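Local coordinates for histidine-containing Phosphotransfer Protein type 1, MtHPt1 (Medicago truncatula, PDB 3US6) that probably relays phosphoryl groups from cytokinin sensor histidine kinases to response regulators, as a helix-bundle phosphotransfer protein of the plant two-component pathway, at residues A[124-127]-A[128-132]; A[72-75]-A[76-80]; A[40-43]-A[44-48]. One frame throughout, in Å; residues are numbered along the deposited sequence. Where two conformers were deposited one is given.

Contact 1: residues A[124-127]-A[128-132]; sequences LLVK and NKLET
N128 turns its side chain back onto the preceding turn, where two hydrogen bonds from this one residue grip the carbonyl oxygen of L124. Its backbone N lies 3.0 Å from L124 O with an N-H...O angle of 172°, and its amide ND2 lies 2.8 Å from L124 O. The two donors reach that oxygen from opposite faces of the carbonyl plane. ND2 stands above the plane, while the oxygen lies close to the plane of the asparagine amide, which should restrict rotation of that group. Backbone i to i+4 bonds continue the helix, among them L130 N to V126 O at 2.8 Å.

All of this belongs to helix 109-142, the long C-terminal helix of the Hpt bundle. Its inner side carries the apolar pair: V126 and L130 lie alongside each other, CG2 of V126 4.1 Å from CD1 of L130, and L130 goes on to V46 and F50 of helix 41-64.

The extended K127 chain crosses E131, with K127 CE 3.4 Å from E131 OE2, but K127 NZ stays 4.2 Å from OE2, beyond a salt bridge. A water donates to E131 OE2 at 2.9 Å and accepts a weak bond from K127 NZ.

Contact 2: residues A[72-75]-A[76-80]; sequences KKVD and AHVHQ
The side chains of K73 and H77 cross at an angle one helical turn apart, the lysine running past the CE1 side of the imidazole. With K73 CG anti to the backbone N (chi1 -176°) and the chain bent at its last two torsions, NZ of K73 comes to the ring's rim, 3.4 Å from CE1 of H77, while CG of K73 lies 3.9 Å from the same CE1. One face of the imidazole also meets K73 O, which sits 3.5 Å above the ring plane, displaced toward the rim. That oxygen accepts H77 N at 3.1 Å, so backbone and ring of H77 meet the same carbonyl. The H77 side chain also touches L60 of helix 41-64. With an alanine in place of H77, the end of K73 would probably lose the ring it rests beside, K73 O the face that lies against it, and a gap would open beside L60.

V74 and V78 also meet at a slant, CG1 of V74 4.1 Å from CG2 of V78, and face helices 41-64 and 91-106 respectively. The carboxylate of D75 has its strongest polar partner outside the segments, a salt bridge from OD1 to R101 NE of helix 91-106, and D75 O takes H79 N at 2.9 Å. CB of H79 rests near that oxygen, while its side chain meets R101. An exposed histidine on a helix of a bundle is typical of the Hpt domain, where H79 is the predicted phosphohistidine, unmodified here.

Contact 3: residues A[40-43]-A[44-48]; sequences EFVF and EVVSL
F41 and V45 meet because CG of F41 is anti to its backbone nitrogen (chi1 174°), while CG2 of V45 points opposite its own carbonyl carbon. The methyl is thereby delivered over the face of the ring one turn back. V45 CG2 lies 3.7 Å from the centroid of the F41 ring and 25° off its normal, which meets the geometry of a CH-pi contact. Its displacement is toward the rim, and the closest ring atom is CE1 of F41, 3.4 Å from CG2.

F43 takes the same first torsion, 177°, and its backbone oxygen F43 O accepts S47 N at 2.9 Å. S47 was modelled in two conformers; in the one given, its hydroxyl lies over one face of the F43 ring, S47 OG 3.6 Å from F43 CE2, and donates to F43 O at 3.1 Å, from the face of the carbonyl plane opposite to S47 N. These hydroxyl contacts are conditional on that conformer.

E40 occupies the N-cap position of helix 41-64. Its carbonyl oxygen accepts E44 N at 3.0 Å, and the extended E44 chain runs back alongside E40 O, placing OE2 of E44 3.7 Å from CB of E40. On the buried side V42 CG1 and V46 CG2 are 4.2 Å apart, V42 packing against F27 and L30 of helix 25-32.

Chemically, the first turns of this helix combine a CH-pi contact with backbone bonds such as S47 N to F43 O; the carboxylate of E44, close to the helix start, would probably be favoured by the partial positive charge of the helix dipole there, an effect the nearby E40 carboxylate would partly offset.

How the contacts relate
Along the chain the order is contact 3, contact 2, contact 1, on helices 41-64, 71-88 and 109-142 of a single all-helical chain. Contacts 1 and 3 are neighbours in space: their centres lie about 13 Å apart and they touch directly, L130 CD1 packing 4.0 Å from V46 CG1. This joins the start of helix 41-64 to the C-terminal helix. Contact 2 stands apart, its centre about 24 Å from each of the others and its nearest atoms about 13 Å from contact 1 and 9 Å from contact 3. Segment 76-80, with the predicted phosphohistidine H79, touches neither, although helices 41-64 and 71-88 are consecutive and pack through V74 and H77 on L60.

Contact 1: residues A[124-127]-A[128-132]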
# COMPACT_ATOMS: atom_id res chain seq x y z
N LEU A 124 4.23 -3.11 4.93
CA LEU A 124 5.55 -2.54 5.10
C LEU A 124 6.34 -2.65 3.80
O LEU A 124 7.11 -1.76 3.46
CB LEU A 124 6.29 -3.21 6.24
CG LEU A 124 5.61 -2.83 7.57
CD1 LEU A 124 6.29 -3.54 8.72
CD2 LEU A 124 5.63 -1.36 7.86
N LEU A 125 6.19 -3.73 3.04
CA LEU A 125 6.90 -3.87 1.77
C LEU A 125 6.52 -2.74 0.84
O LEU A 125 7.39 -2.10 0.23
CB LEU A 125 6.61 -5.22 1.09
CG LEU A 125 7.29 -6.45 1.73
CD1 LEU A 125 6.82 -7.70 1.00
CD2 LEU A 125 8.81 -6.33 1.78
N VAL A 126 5.24 -2.52 0.61
CA VAL A 126 4.85 -1.51 -0.34
C VAL A 126 5.14 -0.10 0.20
O VAL A 126 5.44 0.78 -0.61
CB VAL A 126 3.39 -1.68 -0.83
CG1 VAL A 126 2.37 -1.27 0.20
CG2 VAL A 126 3.17 -0.98 -2.15
N LYS A 127 5.04 0.12 1.52
CA LYS A 127 5.41 1.42 2.06
C LYS A 127 6.86 1.71 1.73
O LYS A 127 7.14 2.82 1.24
CB LYS A 127 5.19 1.45 3.56
CG LYS A 127 5.72 2.70 4.24
CD LYS A 127 5.49 2.68 5.74
CE LYS A 127 5.81 4.07 6.32
NZ LYS A 127 6.20 3.94 7.75
N ASN A 128 7.75 0.81 2.06
CA ASN A 128 9.15 1.02 1.80
C ASN A 128 9.40 1.26 0.30
O ASN A 128 10.15 2.18 -0.05
CB ASN A 128 10.00 -0.07 2.38
CG ASN A 128 10.18 0.12 3.87
OD1 ASN A 128 11.03 0.87 4.32
ND2 ASN A 128 9.38 -0.61 4.63
N LYS A 129 8.80 0.45 -0.56
CA LYS A 129 9.06 0.57 -1.99
C LYS A 129 8.52 1.93 -2.49
O LYS A 129 9.13 2.61 -3.36
CB LYS A 129 8.41 -0.57 -2.78
CG LYS A 129 9.09 -1.90 -2.53
CD LYS A 129 8.27 -3.02 -3.13
CE LYS A 129 8.92 -4.41 -3.05
NZ LYS A 129 10.09 -4.50 -3.89
N LEU A 130 7.34 2.35 -2.02
CA LEU A 130 6.78 3.64 -2.39
C LEU A 130 7.67 4.80 -1.95
O LEU A 130 7.84 5.78 -2.69
CB LEU A 130 5.37 3.84 -1.86
CG LEU A 130 4.29 3.07 -2.62
CD1 LEU A 130 2.98 3.12 -1.94
CD2 LEU A 130 4.13 3.65 -4.02
N GLU A 131 8.25 4.69 -0.76
CA GLU A 131 9.16 5.75 -0.28
C GLU A 131 10.34 5.86 -1.23
O GLU A 131 10.80 6.97 -1.55
CB GLU A 131 9.56 5.52 1.15
CG GLU A 131 8.39 5.66 2.06
CD GLU A 131 8.76 5.39 3.51
OE1 GLU A 131 9.71 4.63 3.82
OE2 GLU A 131 8.04 5.84 4.43
N THR A 132 10.91 4.74 -1.60
CA THR A 132 12.02 4.69 -2.56
C THR A 132 11.60 5.31 -3.92
O THR A 132 12.32 6.13 -4.51
CB THR A 132 12.57 3.28 -2.72
OG1 THR A 132 13.18 2.92 -1.49
CG2 THR A 132 13.60 3.16 -3.87
O HOH W 1 8.91 6.00 7.17

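Contact 2: residues A[72-75]-A[76-80]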
# COMPACT_ATOMS: atom_id res chain seq x y z
N LYS A 72 -16.25 -9.65 14.45
CA LYS A 72 -17.05 -8.62 13.83
C LYS A 72 -16.27 -7.30 13.71
O LYS A 72 -16.19 -6.72 12.64
CB LYS A 72 -18.38 -8.47 14.63
CG LYS A 72 -19.47 -7.55 14.02
CD LYS A 72 -20.86 -7.81 14.68
CE LYS A 72 -22.02 -7.00 14.09
NZ LYS A 72 -22.33 -7.33 12.67
N LYS A 73 -15.64 -6.91 14.81
CA LYS A 73 -14.90 -5.65 14.84
C LYS A 73 -13.64 -5.73 13.96
O LYS A 73 -13.33 -4.81 13.19
CB LYS A 73 -14.57 -5.28 16.28
CG LYS A 73 -13.89 -3.94 16.45
CD LYS A 73 -13.84 -3.47 17.91
CE LYS A 73 -12.49 -3.79 18.55
NZ LYS A 73 -11.27 -3.39 17.73
N VAL A 74 -12.95 -6.86 14.07
CA VAL A 74 -11.77 -7.10 13.26
C VAL A 74 -12.13 -7.08 11.79
O VAL A 74 -11.42 -6.47 10.98
CB VAL A 74 -11.06 -8.42 13.66
CG1 VAL A 74 -10.08 -8.82 12.57
CG2 VAL A 74 -10.43 -8.21 15.01
N ASP A 75 -13.21 -7.73 11.43
CA ASP A 75 -13.57 -7.77 10.04
C ASP A 75 -13.89 -6.37 9.52
O ASP A 75 -13.50 -6.01 8.40
CB ASP A 75 -14.81 -8.62 9.81
CG ASP A 75 -15.16 -8.69 8.36
OD1 ASP A 75 -14.35 -9.24 7.58
OD2 ASP A 75 -16.19 -8.12 8.01
N ALA A 76 -14.50 -5.54 10.33
CA ALA A 76 -14.82 -4.20 9.86
C ALA A 76 -13.53 -3.37 9.64
O ALA A 76 -13.42 -2.63 8.69
CB ALA A 76 -15.74 -3.51 10.87
N HIS A 77 -12.55 -3.52 10.53
CA HIS A 77 -11.30 -2.77 10.37
C HIS A 77 -10.51 -3.28 9.15
O HIS A 77 -9.98 -2.48 8.39
CB HIS A 77 -10.46 -2.83 11.61
CG HIS A 77 -11.07 -2.12 12.78
ND1 HIS A 77 -10.55 -2.19 14.05
CD2 HIS A 77 -12.18 -1.36 12.87
CE1 HIS A 77 -11.30 -1.49 14.88
NE2 HIS A 77 -12.30 -0.98 14.18
N VAL A 78 -10.49 -4.60 8.93
CA VAL A 78 -9.83 -5.14 7.75
C VAL A 78 -10.49 -4.68 6.49
O VAL A 78 -9.83 -4.38 5.45
CB VAL A 78 -9.78 -6.68 7.82
CG1 VAL A 78 -9.21 -7.28 6.51
CG2 VAL A 78 -8.99 -7.06 8.99
N HIS A 79 -11.81 -4.66 6.52
CA HIS A 79 -12.57 -4.23 5.36
C HIS A 79 -12.22 -2.77 4.99
O HIS A 79 -12.03 -2.41 3.84
CB HIS A 79 -14.06 -4.37 5.60
CG HIS A 79 -14.90 -4.04 4.41
ND1 HIS A 79 -15.82 -3.02 4.41
CD2 HIS A 79 -14.93 -4.58 3.17
CE1 HIS A 79 -16.39 -2.95 3.22
NE2 HIS A 79 -15.88 -3.90 2.46
N GLN A 80 -12.10 -1.93 6.01
CA GLN A 80 -11.72 -0.54 5.79
C GLN A 80 -10.34 -0.46 5.13
O GLN A 80 -10.16 0.26 4.18
CB GLN A 80 -11.75 0.25 7.11
CG GLN A 80 -11.24 1.66 6.93
CD GLN A 80 -11.28 2.43 8.22
OE1 GLN A 80 -12.26 2.38 8.95
NE2 GLN A 80 -10.19 3.14 8.52

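Contact 3: residues A[40-43]-A[44-48]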
# COMPACT_ATOMS: atom_id res chain seq x y z
N GLU A 40 2.19 17.19 -6.46
CA GLU A 40 2.40 16.37 -5.26
C GLU A 40 1.17 15.58 -4.81
O GLU A 40 1.19 14.99 -3.71
CB GLU A 40 2.81 17.29 -4.10
CG GLU A 40 4.04 18.19 -4.45
CD GLU A 40 5.27 17.42 -4.94
OE1 GLU A 40 5.41 16.23 -4.61
OE2 GLU A 40 6.13 18.00 -5.65
N PHE A 41 0.15 15.47 -5.67
CA PHE A 41 -1.04 14.75 -5.30
C PHE A 41 -0.78 13.28 -4.89
O PHE A 41 -1.33 12.80 -3.90
CB PHE A 41 -2.02 14.80 -6.49
CG PHE A 41 -3.27 13.96 -6.29
CD1 PHE A 41 -4.22 14.29 -5.28
CD2 PHE A 41 -3.48 12.89 -7.08
CE1 PHE A 41 -5.33 13.47 -5.15
CE2 PHE A 41 -4.63 12.05 -6.88
CZ PHE A 41 -5.51 12.40 -5.94
N VAL A 42 -0.00 12.54 -5.66
CA VAL A 42 0.24 11.13 -5.35
C VAL A 42 0.95 10.97 -4.00
O VAL A 42 0.54 10.18 -3.20
CB VAL A 42 0.97 10.41 -6.52
CG1 VAL A 42 1.36 8.98 -6.13
CG2 VAL A 42 0.18 10.40 -7.79
N PHE A 43 1.98 11.77 -3.81
CA PHE A 43 2.67 11.79 -2.52
C PHE A 43 1.67 12.01 -1.36
O PHE A 43 1.69 11.37 -0.31
CB PHE A 43 3.74 12.87 -2.51
CG PHE A 43 4.43 12.99 -1.21
CD1 PHE A 43 5.60 12.31 -0.97
CD2 PHE A 43 3.92 13.79 -0.20
CE1 PHE A 43 6.25 12.44 0.24
CE2 PHE A 43 4.54 13.89 1.01
CZ PHE A 43 5.73 13.20 1.23
N GLU A 44 0.79 13.00 -1.53
CA GLU A 44 -0.14 13.34 -0.47
C GLU A 44 -1.10 12.20 -0.16
O GLU A 44 -1.42 11.92 1.00
CB GLU A 44 -0.90 14.63 -0.82
CG GLU A 44 0.09 15.76 -0.95
CD GLU A 44 -0.52 17.03 -1.54
OE1 GLU A 44 -1.69 16.96 -1.98
OE2 GLU A 44 0.20 18.07 -1.54
N VAL A 45 -1.58 11.54 -1.22
CA VAL A 45 -2.54 10.48 -1.05
C VAL A 45 -1.85 9.28 -0.39
O VAL A 45 -2.41 8.71 0.51
CB VAL A 45 -3.14 10.05 -2.41
CG1 VAL A 45 -3.97 8.76 -2.28
CG2 VAL A 45 -4.04 11.15 -2.99
N VAL A 46 -0.67 8.93 -0.86
CA VAL A 46 0.11 7.82 -0.23
C VAL A 46 0.36 8.13 1.27
O VAL A 46 0.22 7.22 2.10
CB VAL A 46 1.40 7.58 -1.04
CG1 VAL A 46 2.33 6.68 -0.32
CG2 VAL A 46 1.01 6.96 -2.45
N SER A 47 0.70 9.39 1.56
CA SER A 47 0.92 9.81 2.95
C SER A 47 -0.29 9.63 3.82
O SER A 47 -0.19 9.14 4.95
CB SER A 47 1.39 11.25 3.03
OG SER A 47 2.72 11.28 2.63
N LEU A 48 -1.47 9.99 3.29
CA LEU A 48 -2.68 9.78 4.06
C LEU A 48 -2.91 8.28 4.36
O LEU A 48 -3.37 7.92 5.43
CB LEU A 48 -3.92 10.32 3.30
CG LEU A 48 -4.05 11.81 3.21
CD1 LEU A 48 -5.08 12.11 2.12
CD2 LEU A 48 -4.48 12.38 4.59